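Local atomic coordinates of putative isomerase (Streptomyces coelicolor A3, PDB entry 2OQH), a protein that probably catalyses the dehydration of D-glucarate to 5-dehydro-4-deoxy-D-glucarate, as an enzyme of the enolase superfamily. Residues Glu45-Thr50 against Val355-Asp360; Pro337-Leu340 against Leu345-Pro348. One frame throughout, in Å; residues are numbered along the deposited sequence.

Interaction 1. Residues Glu45-Thr50 against Val355-Asp360; sequences EGWGET and VSVDED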
ATOM      1  N   GLU A  45     -16.206   7.665  17.743  1.00 21.16           N
ATOM      2  CA  GLU A  45     -16.029   6.393  17.041  1.00 21.21           C
ATOM      3  C   GLU A  45     -14.889   6.468  16.034  1.00 21.28           C
ATOM      4  O   GLU A  45     -14.716   7.480  15.361  1.00 21.49           O
ATOM      5  CB  GLU A  45     -17.308   6.002  16.292  1.00 21.98           C
ATOM      6  CG  GLU A  45     -18.499   5.695  17.188  1.00 26.35           C
ATOM      7  CD  GLU A  45     -19.737   5.255  16.421  1.00 28.02           C
ATOM      8  OE1 GLU A  45     -20.698   4.809  17.080  1.00 30.75           O
ATOM      9  OE2 GLU A  45     -19.763   5.351  15.173  1.00 28.95           O
ATOM     10  N   GLY A  46     -14.118   5.389  15.932  1.00 20.60           N
ATOM     11  CA  GLY A  46     -13.023   5.353  14.979  1.00 19.26           C
ATOM     12  C   GLY A  46     -13.226   4.213  13.995  1.00 18.71           C
ATOM     13  O   GLY A  46     -13.705   3.143  14.381  1.00 18.48           O
ATOM     14  N   TRP A  47     -12.865   4.429  12.732  1.00 18.49           N
ATOM     15  CA  TRP A  47     -13.026   3.401  11.711  1.00 18.21           C
ATOM     16  C   TRP A  47     -11.713   2.997  11.070  1.00 18.98           C
ATOM     17  O   TRP A  47     -10.813   3.819  10.891  1.00 18.95           O
ATOM     18  CB  TRP A  47     -13.977   3.874  10.611  1.00 18.15           C
ATOM     19  CG  TRP A  47     -15.375   4.069  11.091  1.00 18.66           C
ATOM     20  CD1 TRP A  47     -15.877   5.164  11.722  1.00 18.04           C
ATOM     21  CD2 TRP A  47     -16.443   3.114  11.026  1.00 18.84           C
ATOM     22  NE1 TRP A  47     -17.195   4.955  12.055  1.00 19.91           N
ATOM     23  CE2 TRP A  47     -17.567   3.703  11.639  1.00 19.83           C
ATOM     24  CE3 TRP A  47     -16.557   1.815  10.507  1.00 19.30           C
ATOM     25  CZ2 TRP A  47     -18.798   3.036  11.752  1.00 20.47           C
ATOM     26  CZ3 TRP A  47     -17.785   1.146  10.620  1.00 20.11           C
ATOM     27  CH2 TRP A  47     -18.886   1.763  11.238  1.00 20.41           C
ATOM     28  N   GLY A  48     -11.624   1.720  10.717  1.00 19.89           N
ATOM     29  CA  GLY A  48     -10.430   1.198  10.080  1.00 20.42           C
ATOM     30  C   GLY A  48     -10.829   0.170   9.044  1.00 21.45           C
ATOM     31  O   GLY A  48     -11.875  -0.472   9.167  1.00 21.98           O
ATOM     32  N   GLU A  49     -10.001   0.014   8.020  1.00 20.73           N
ATOM     33  CA  GLU A  49     -10.269  -0.937   6.956  1.00 20.98           C
ATOM     34  C   GLU A  49      -8.968  -1.655   6.647  1.00 21.72           C
ATOM     35  O   GLU A  49      -7.904  -1.032   6.610  1.00 21.63           O
ATOM     36  CB  GLU A  49     -10.755  -0.206   5.704  1.00 20.01           C
ATOM     37  CG  GLU A  49     -10.945  -1.093   4.486  1.00 19.00           C
ATOM     38  CD  GLU A  49     -10.657  -0.358   3.183  1.00 19.53           C
ATOM     39  OE1 GLU A  49     -11.008   0.836   3.072  1.00 17.90           O
ATOM     40  OE2 GLU A  49     -10.085  -0.982   2.262  1.00 20.89           O
ATOM     41  N   THR A  50      -9.045  -2.963   6.432  1.00 21.47           N
ATOM     42  CA  THR A  50      -7.844  -3.720   6.131  1.00 21.60           C
ATOM     43  C   THR A  50      -8.174  -4.812   5.117  1.00 22.43           C
ATOM     44  O   THR A  50      -9.322  -4.963   4.710  1.00 22.93           O
ATOM     45  CB  THR A  50      -7.235  -4.315   7.425  1.00 20.94           C
ATOM     46  OG1 THR A  50      -5.900  -4.764   7.162  1.00 21.77           O
ATOM     47  CG2 THR A  50      -8.070  -5.476   7.939  1.00 19.80           C
ATOM     48  N   VAL A 355     -13.028  11.254   7.075  1.00 22.26           N
ATOM     49  CA  VAL A 355     -14.033  10.554   6.279  1.00 22.89           C
ATOM     50  C   VAL A 355     -15.224  10.134   7.133  1.00 24.31           C
ATOM     51  O   VAL A 355     -15.084   9.886   8.332  1.00 24.74           O
ATOM     52  CB  VAL A 355     -13.447   9.294   5.607  1.00 23.06           C
ATOM     53  CG1 VAL A 355     -12.266   9.676   4.730  1.00 23.97           C
ATOM     54  CG2 VAL A 355     -13.030   8.280   6.668  1.00 23.47           C
ATOM     55  N   SER A 356     -16.393  10.051   6.502  1.00 24.19           N
ATOM     56  CA  SER A 356     -17.620   9.664   7.186  1.00 23.76           C
ATOM     57  C   SER A 356     -18.145   8.350   6.619  1.00 22.25           C
ATOM     58  O   SER A 356     -18.294   8.211   5.407  1.00 21.26           O
ATOM     59  CB  SER A 356     -18.682  10.754   7.017  1.00 25.50           C
ATOM     60  OG  SER A 356     -19.867  10.385   7.704  1.00 27.24           O
ATOM     61  N   VAL A 357     -18.436   7.397   7.494  1.00 21.57           N
ATOM     62  CA  VAL A 357     -18.912   6.092   7.056  1.00 23.10           C
ATOM     63  C   VAL A 357     -20.426   5.916   7.012  1.00 23.97           C
ATOM     64  O   VAL A 357     -21.120   6.192   7.985  1.00 24.31           O
ATOM     65  CB  VAL A 357     -18.341   4.969   7.945  1.00 23.11           C
ATOM     66  CG1 VAL A 357     -18.778   3.605   7.409  1.00 23.09           C
ATOM     67  CG2 VAL A 357     -16.826   5.071   7.999  1.00 23.98           C
ATOM     68  N   ASP A 358     -20.920   5.433   5.876  1.00 24.51           N
ATOM     69  CA  ASP A 358     -22.343   5.164   5.672  1.00 24.42           C
ATOM     70  C   ASP A 358     -22.610   3.760   6.221  1.00 23.69           C
ATOM     71  O   ASP A 358     -22.248   2.758   5.595  1.00 23.63           O
ATOM     72  CB  ASP A 358     -22.657   5.193   4.173  1.00 26.03           C
ATOM     73  CG  ASP A 358     -24.132   5.013   3.873  1.00 27.08           C
ATOM     74  OD1 ASP A 358     -24.771   4.125   4.474  1.00 27.45           O
ATOM     75  OD2 ASP A 358     -24.647   5.757   3.010  1.00 28.86           O
ATOM     76  N   GLU A 359     -23.242   3.676   7.385  1.00 23.38           N
ATOM     77  CA  GLU A 359     -23.511   2.370   7.974  1.00 24.09           C
ATOM     78  C   GLU A 359     -24.484   1.507   7.185  1.00 23.50           C
ATOM     79  O   GLU A 359     -24.359   0.281   7.170  1.00 23.64           O
ATOM     80  CB  GLU A 359     -23.988   2.533   9.416  1.00 26.15           C
ATOM     81  CG  GLU A 359     -22.838   2.737  10.390  1.00 30.13           C
ATOM     82  CD  GLU A 359     -23.300   3.224  11.740  1.00 32.75           C
ATOM     83  OE1 GLU A 359     -24.322   2.694  12.225  1.00 35.47           O
ATOM     84  OE2 GLU A 359     -22.643   4.124  12.317  1.00 33.10           O
ATOM     85  N   ASP A 360     -25.446   2.134   6.517  1.00 25.00           N
ATOM     86  CA  ASP A 360     -26.410   1.372   5.731  1.00 25.36           C
ATOM     87  C   ASP A 360     -25.670   0.600   4.642  1.00 24.66           C
ATOM     88  O   ASP A 360     -25.903  -0.592   4.454  1.00 24.41           O
ATOM     89  CB  ASP A 360     -27.454   2.307   5.106  1.00 27.65           C
ATOM     90  CG  ASP A 360     -28.246   3.071   6.149  1.00 29.71           C
ATOM     91  OD1 ASP A 360     -28.651   2.449   7.159  1.00 30.28           O
ATOM     92  OD2 ASP A 360     -28.469   4.289   5.963  1.00 31.37           O
TER
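In the enolase-superfamily fold a small N-terminal domain, built here on a three-stranded antiparallel sheet, leans against a TIM-barrel domain; at this junction Trp47, on the edge strand 45-51, meets Val357 in the segment that leads into the C-terminal helix 359-368. The contact is a CH-pi interaction. Val357 CG2 sits over the indole face, 3.6 Å from the centroid of the five-membered ring and 14° off the ring normal, so the methyl carbon lies almost directly above that ring. The two side chains approach from opposite directions. With CG1 anti to the backbone N of Val357 (chi1 -176°), CG2 becomes the branch laid on the pyrrole part of the indole, while CG1 stays near the six-membered ring, 4.2 Å from Trp47 CZ3. Trp11 also meets the Trp47 ring, the planes at a shallow angle to each other, and the backbone N of Trp47 is hydrogen-bonded to Asp106. Replacing Trp47 by an alanine would probably open a gap beneath Val357 and remove the broad surface through which this strand reaches the C-terminal segment. Asp358, the next residue along, is the N-cap of helix 359-368, and its OD1 accepts a hydrogen bond from the backbone N of Lys361. The first helical residue, Glu359, reaches back with its chain extended beyond CG, crossing the indole at about a right angle. Its carboxylate lies at the ring edge rather than over a face, turned 36° from the indole plane. Glu45 comes close to the same carboxylate, but its firmer partner is Arg39, which forms a salt bridge with OE1; Arg37 makes only a long, weak ion pair with Glu359. Between the two acids, Glu45 OE2 and Glu359 OE2 stand 4.2 Å apart.

Interaction 2. Residues Pro337-Leu340 against Leu345-Pro348; sequences PLHL and LRVP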
ATOM      1  N   PRO A 337     -16.333   9.471  -1.648  1.00 25.21           N
ATOM      2  CA  PRO A 337     -15.138   9.363  -2.494  1.00 24.96           C
ATOM      3  C   PRO A 337     -14.040  10.382  -2.161  1.00 24.45           C
ATOM      4  O   PRO A 337     -14.316  11.546  -1.852  1.00 24.50           O
ATOM      5  CB  PRO A 337     -15.690   9.567  -3.906  1.00 25.58           C
ATOM      6  CG  PRO A 337     -17.091   9.033  -3.802  1.00 24.94           C
ATOM      7  CD  PRO A 337     -17.549   9.593  -2.473  1.00 24.22           C
ATOM      8  N   LEU A 338     -12.791   9.930  -2.224  1.00 23.35           N
ATOM      9  CA  LEU A 338     -11.655  10.799  -1.964  1.00 22.33           C
ATOM     10  C   LEU A 338     -11.415  11.592  -3.244  1.00 21.79           C
ATOM     11  O   LEU A 338     -11.807  11.164  -4.326  1.00 20.86           O
ATOM     12  CB  LEU A 338     -10.417   9.967  -1.629  1.00 21.41           C
ATOM     13  CG  LEU A 338     -10.538   9.055  -0.410  1.00 20.93           C
ATOM     14  CD1 LEU A 338      -9.285   8.189  -0.311  1.00 19.06           C
ATOM     15  CD2 LEU A 338     -10.728   9.887   0.851  1.00 19.95           C
ATOM     16  N   HIS A 339     -10.761  12.740  -3.118  1.00 22.24           N
ATOM     17  CA  HIS A 339     -10.500  13.599  -4.265  1.00 22.06           C
ATOM     18  C   HIS A 339      -9.316  13.135  -5.112  1.00 23.28           C
ATOM     19  O   HIS A 339      -8.161  13.419  -4.787  1.00 22.58           O
ATOM     20  CB  HIS A 339     -10.267  15.032  -3.776  1.00 22.42           C
ATOM     21  CG  HIS A 339     -10.342  16.062  -4.859  1.00 25.39           C
ATOM     22  ND1 HIS A 339      -9.386  16.184  -5.843  1.00 26.53           N
ATOM     23  CD2 HIS A 339     -11.269  17.017  -5.113  1.00 27.27           C
ATOM     24  CE1 HIS A 339      -9.719  17.169  -6.658  1.00 27.33           C
ATOM     25  NE2 HIS A 339     -10.856  17.691  -6.239  1.00 28.76           N
ATOM     26  N   LEU A 340      -9.612  12.415  -6.195  1.00 23.44           N
ATOM     27  CA  LEU A 340      -8.585  11.920  -7.115  1.00 24.03           C
ATOM     28  C   LEU A 340      -8.726  12.680  -8.425  1.00 25.32           C
ATOM     29  O   LEU A 340      -9.700  12.491  -9.157  1.00 25.60           O
ATOM     30  CB  LEU A 340      -8.759  10.419  -7.379  1.00 22.77           C
ATOM     31  CG  LEU A 340      -7.882   9.844  -8.501  1.00 22.74           C
ATOM     32  CD1 LEU A 340      -6.411  10.066  -8.193  1.00 20.39           C
ATOM     33  CD2 LEU A 340      -8.176   8.362  -8.666  1.00 22.49           C
ATOM     34  N   LEU A 345      -4.068  12.287  -5.451  1.00 19.88           N
ATOM     35  CA  LEU A 345      -5.122  12.193  -4.447  1.00 20.82           C
ATOM     36  C   LEU A 345      -4.924  13.323  -3.453  1.00 22.02           C
ATOM     37  O   LEU A 345      -3.799  13.610  -3.047  1.00 23.20           O
ATOM     38  CB  LEU A 345      -5.052  10.857  -3.703  1.00 20.22           C
ATOM     39  CG  LEU A 345      -5.577   9.621  -4.433  1.00 20.34           C
ATOM     40  CD1 LEU A 345      -5.121   8.363  -3.716  1.00 20.28           C
ATOM     41  CD2 LEU A 345      -7.088   9.675  -4.492  1.00 20.62           C
ATOM     42  N   ARG A 346      -6.011  13.980  -3.073  1.00 21.79           N
ATOM     43  CA  ARG A 346      -5.907  15.067  -2.113  1.00 21.71           C
ATOM     44  C   ARG A 346      -6.081  14.485  -0.719  1.00 21.45           C
ATOM     45  O   ARG A 346      -6.922  13.614  -0.499  1.00 20.34           O
ATOM     46  CB  ARG A 346      -6.973  16.134  -2.383  1.00 22.23           C
ATOM     47  CG  ARG A 346      -6.846  17.367  -1.489  1.00 23.81           C
ATOM     48  CD  ARG A 346      -7.740  18.492  -1.981  1.00 25.93           C
ATOM     49  NE  ARG A 346      -9.153  18.164  -1.824  1.00 27.80           N
ATOM     50  CZ  ARG A 346     -10.141  18.792  -2.452  1.00 29.70           C
ATOM     51  NH1 ARG A 346      -9.865  19.788  -3.287  1.00 28.96           N
ATOM     52  NH2 ARG A 346     -11.402  18.426  -2.237  1.00 28.15           N
ATOM     53  N   VAL A 347      -5.273  14.958   0.220  1.00 21.60           N
ATOM     54  CA  VAL A 347      -5.349  14.474   1.591  1.00 24.01           C
ATOM     55  C   VAL A 347      -6.566  15.064   2.304  1.00 24.62           C
ATOM     56  O   VAL A 347      -6.696  16.287   2.404  1.00 25.65           O
ATOM     57  CB  VAL A 347      -4.087  14.869   2.379  1.00 24.32           C
ATOM     58  CG1 VAL A 347      -4.084  14.165   3.723  1.00 25.06           C
ATOM     59  CG2 VAL A 347      -2.838  14.516   1.581  1.00 24.56           C
ATOM     60  N   PRO A 348      -7.479  14.205   2.798  1.00 25.16           N
ATOM     61  CA  PRO A 348      -8.685  14.654   3.506  1.00 25.93           C
ATOM     62  C   PRO A 348      -8.347  15.700   4.567  1.00 26.90           C
ATOM     63  O   PRO A 348      -7.219  15.736   5.068  1.00 27.29           O
ATOM     64  CB  PRO A 348      -9.232  13.356   4.095  1.00 25.96           C
ATOM     65  CG  PRO A 348      -8.907  12.366   3.013  1.00 23.99           C
ATOM     66  CD  PRO A 348      -7.482  12.738   2.642  1.00 24.62           C
TER
HETATM   67  O   HOH W   1      -9.606  13.590  -0.809  1.00 24.73           O
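Leu340 and Leu345 form the apolar centre of a tight beta-hairpin, facing each other as an antiparallel non-hydrogen-bonded pair with side chains on the same face of the sheet. Leu345 CD2 presses on Leu340 CB at 3.4 Å, closer than usual van der Waals contact, while Leu340 CD1 lies alongside Leu345 CG. Both leucines also touch Ile130 of barrel strand 127-134. Farther from the turn, Leu338 CD2 meets the ring of Pro348 at CG, 3.8 Å away, and the same leucine packs on Leu310 of helix 303-315.

The backbones are joined beside this apolar surface. Arg346 N donates to His339 O over 2.8 Å, and the same oxygen receives a CA-H...O contact from Leu345. On the other side of the same residue pair a water takes the place of a direct bond, accepting from His339 N and donating to Arg346 O.

At the polar edge, the Arg346 guanidinium inclines over the rim of the His339 imidazole, NH1 above one face, the planes 35° apart. The histidine CG is anti to its own backbone N (chi1 -165°), and a bend at chi3 (68°) folds the arginine's end back over the ring. Arg346 NH2 comes within 3.2 Å of His339 CD2. The two groups thus meet face to rim in van der Waals contact, without a hydrogen bond between them; the cation over the imidazole is likely to disfavour protonation of His339.

In the fold
Both segments of interaction 2 fall between the two segments of interaction 1 along the chain, which are themselves separated by 304 residues. Their centres lie 16 Å apart, yet the two touch: Val355 CG1 packs on Leu338 CD2 at 4.2 Å. The hairpin of interaction 2 belongs to the barrel sheet, where strand 344-346 runs antiparallel to strand 127-134. From there the chain continues through 355-360 into helix 359-368, reaching strand 45-51 of the N-terminal domain. Helix 303-315 borders both sites, touching Leu338 and Leu345 in one and Val355 and Val357 in the other. The C-terminal chain thus leaves the barrel and ties it back to the N-terminal sheet.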